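Side-chain contact in plasmin and fibronectin-binding protein A (Streptococcus pneumoniae, PDB 4MR0), which acts as a surface adhesin and invasin of the pneumococcus, binding human fibronectin, plasmin, plasminogen and serum albumin: residues N520-Y523 with Y529-F532. Sequence-based numbering, arbitrary orientation.
Sequences NQFY and YISF
Phe522 and Tyr529 lie nearly parallel but slid past each other, each ring sitting over the first side-chain carbon of the other. Their planes are tilted by 21° and slid so far that the rings barely overlap; the centroids are 4.9 Å apart. What covers one face of each ring is a reciprocal pair of CH-pi contacts: CB of Phe522 stands 3.7 Å from the centroid of the Tyr529 ring, and CB of Tyr529 lies equally close to the centre of the Phe522 ring, both almost on the ring normal. The nearest ring carbons are CD2 of Phe522 and CD2 of Tyr529, 3.6 Å apart. With CG beside the backbone N in both residues (chi1 -52° for Phe522, -68° for Tyr529), the side chains pass in opposite directions and each CB comes over the other ring. Phe522 CE1 also touches the backbone O of Tyr529 at 3.5 Å. Phe522 and Ile530 cross at about a right angle, and Ile530 CG1, neither over the face nor at the edge of the ring, is 3.7 Å from Phe522 CZ. The segments share no hydrogen bond, and their side-chain contacts are apolar. Ile506 and Ile499 also touch Phe522, while Phe551 packs on Ile530. This is aromatic and aliphatic packing across a turn between successive strands, 515-523 and 530-535, near the C-terminal end of the right-handed parallel beta-helix, the pectate lyase-like solenoid of this adhesin.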
ATOM      1  N   ASN A 520       4.469 -24.245 -13.931  1.00 22.44           N
ATOM      2  CA  ASN A 520       5.241 -23.413 -13.027  1.00 22.41           C
ATOM      3  C   ASN A 520       6.592 -24.131 -12.965  1.00 23.21           C
ATOM      4  O   ASN A 520       6.674 -25.313 -13.297  1.00 23.24           O
ATOM      5  CB  ASN A 520       4.579 -23.378 -11.653  1.00 19.61           C
ATOM      6  CG  ASN A 520       3.235 -22.672 -11.676  1.00 20.33           C
ATOM      7  OD1 ASN A 520       3.166 -21.446 -11.765  1.00 21.49           O
ATOM      8  ND2 ASN A 520       2.159 -23.446 -11.605  1.00 20.26           N
ATOM      9  N   GLN A 521       7.643 -23.420 -12.577  1.00 24.47           N
ATOM     10  CA  GLN A 521       8.978 -24.008 -12.480  1.00 26.23           C
ATOM     11  C   GLN A 521       9.491 -23.952 -11.045  1.00 26.10           C
ATOM     12  O   GLN A 521       9.280 -22.963 -10.337  1.00 25.27           O
ATOM     13  CB  GLN A 521       9.944 -23.278 -13.418  1.00 29.82           C
ATOM     14  CG  GLN A 521       9.831 -23.703 -14.876  1.00 36.45           C
ATOM     15  CD  GLN A 521      10.583 -22.773 -15.815  1.00 41.28           C
ATOM     16  OE1 GLN A 521      11.723 -22.382 -15.545  1.00 43.48           O
ATOM     17  NE2 GLN A 521       9.951 -22.422 -16.932  1.00 42.84           N
ATOM     18  N   PHE A 522      10.162 -25.017 -10.616  1.00 25.27           N
ATOM     19  CA  PHE A 522      10.684 -25.095  -9.253  1.00 27.07           C
ATOM     20  C   PHE A 522      12.146 -25.522  -9.244  1.00 28.31           C
ATOM     21  O   PHE A 522      12.535 -26.443  -9.960  1.00 28.39           O
ATOM     22  CB  PHE A 522       9.854 -26.092  -8.440  1.00 25.37           C
ATOM     23  CG  PHE A 522       8.372 -25.844  -8.502  1.00 24.11           C
ATOM     24  CD1 PHE A 522       7.761 -24.966  -7.617  1.00 24.69           C
ATOM     25  CD2 PHE A 522       7.595 -26.476  -9.462  1.00 22.51           C
ATOM     26  CE1 PHE A 522       6.385 -24.726  -7.685  1.00 24.57           C
ATOM     27  CE2 PHE A 522       6.223 -26.246  -9.542  1.00 24.50           C
ATOM     28  CZ  PHE A 522       5.617 -25.367  -8.654  1.00 23.77           C
ATOM     29  N   TYR A 523      12.947 -24.853  -8.424  1.00 29.86           N
ATOM     30  CA  TYR A 523      14.371 -25.155  -8.328  1.00 32.24           C
ATOM     31  C   TYR A 523      14.851 -25.139  -6.886  1.00 34.14           C
ATOM     32  O   TYR A 523      14.520 -24.236  -6.115  1.00 33.60           O
ATOM     33  CB  TYR A 523      15.187 -24.129  -9.109  1.00 32.46           C
ATOM     34  CG  TYR A 523      14.784 -23.980 -10.551  1.00 33.45           C
ATOM     35  CD1 TYR A 523      15.265 -24.852 -11.524  1.00 34.60           C
ATOM     36  CD2 TYR A 523      13.912 -22.963 -10.944  1.00 33.44           C
ATOM     37  CE1 TYR A 523      14.891 -24.713 -12.859  1.00 35.95           C
ATOM     38  CE2 TYR A 523      13.532 -22.818 -12.271  1.00 34.42           C
ATOM     39  CZ  TYR A 523      14.024 -23.693 -13.223  1.00 35.70           C
ATOM     40  OH  TYR A 523      13.644 -23.554 -14.537  1.00 37.40           O
ATOM     41  N   TYR A 529       6.480 -29.254  -4.133  1.00 31.77           N
ATOM     42  CA  TYR A 529       6.385 -28.169  -5.103  1.00 30.22           C
ATOM     43  C   TYR A 529       4.969 -27.597  -5.116  1.00 29.55           C
ATOM     44  O   TYR A 529       4.773 -26.383  -5.039  1.00 28.85           O
ATOM     45  CB  TYR A 529       6.720 -28.673  -6.513  1.00 29.39           C
ATOM     46  CG  TYR A 529       8.161 -29.084  -6.743  1.00 29.77           C
ATOM     47  CD1 TYR A 529       9.124 -28.951  -5.743  1.00 30.65           C
ATOM     48  CD2 TYR A 529       8.563 -29.585  -7.982  1.00 29.87           C
ATOM     49  CE1 TYR A 529      10.457 -29.307  -5.975  1.00 31.40           C
ATOM     50  CE2 TYR A 529       9.885 -29.942  -8.226  1.00 30.47           C
ATOM     51  CZ  TYR A 529      10.827 -29.799  -7.223  1.00 30.90           C
ATOM     52  OH  TYR A 529      12.139 -30.124  -7.476  1.00 32.75           O
ATOM     53  N   ILE A 530       3.988 -28.487  -5.223  1.00 29.18           N
ATOM     54  CA  ILE A 530       2.583 -28.100  -5.273  1.00 29.02           C
ATOM     55  C   ILE A 530       1.748 -28.923  -4.299  1.00 29.58           C
ATOM     56  O   ILE A 530       1.827 -30.151  -4.279  1.00 29.60           O
ATOM     57  CB  ILE A 530       2.005 -28.312  -6.693  1.00 28.88           C
ATOM     58  CG1 ILE A 530       2.854 -27.563  -7.720  1.00 29.60           C
ATOM     59  CG2 ILE A 530       0.555 -27.843  -6.746  1.00 28.95           C
ATOM     60  CD1 ILE A 530       2.506 -27.891  -9.160  1.00 30.68           C
ATOM     61  N   SER A 531       0.952 -28.236  -3.488  1.00 30.59           N
ATOM     62  CA  SER A 531       0.073 -28.887  -2.524  1.00 29.88           C
ATOM     63  C   SER A 531      -1.359 -28.457  -2.828  1.00 30.58           C
ATOM     64  O   SER A 531      -1.702 -27.283  -2.695  1.00 30.64           O
ATOM     65  CB  SER A 531       0.438 -28.473  -1.097  1.00 30.49           C
ATOM     66  OG  SER A 531       1.780 -28.802  -0.797  1.00 33.66           O
ATOM     67  N   PHE A 532      -2.184 -29.410  -3.249  1.00 30.15           N
ATOM     68  CA  PHE A 532      -3.583 -29.148  -3.576  1.00 30.12           C
ATOM     69  C   PHE A 532      -4.387 -29.833  -2.476  1.00 31.82           C
ATOM     70  O   PHE A 532      -4.630 -31.042  -2.522  1.00 31.41           O
ATOM     71  CB  PHE A 532      -3.898 -29.734  -4.956  1.00 28.83           C
ATOM     72  CG  PHE A 532      -5.247 -29.355  -5.498  1.00 29.41           C
ATOM     73  CD1 PHE A 532      -5.880 -28.184  -5.096  1.00 29.23           C
ATOM     74  CD2 PHE A 532      -5.861 -30.151  -6.460  1.00 29.55           C
ATOM     75  CE1 PHE A 532      -7.105 -27.809  -5.643  1.00 29.10           C
ATOM     76  CE2 PHE A 532      -7.088 -29.786  -7.018  1.00 30.55           C
ATOM     77  CZ  PHE A 532      -7.712 -28.611  -6.607  1.00 30.15           C
TER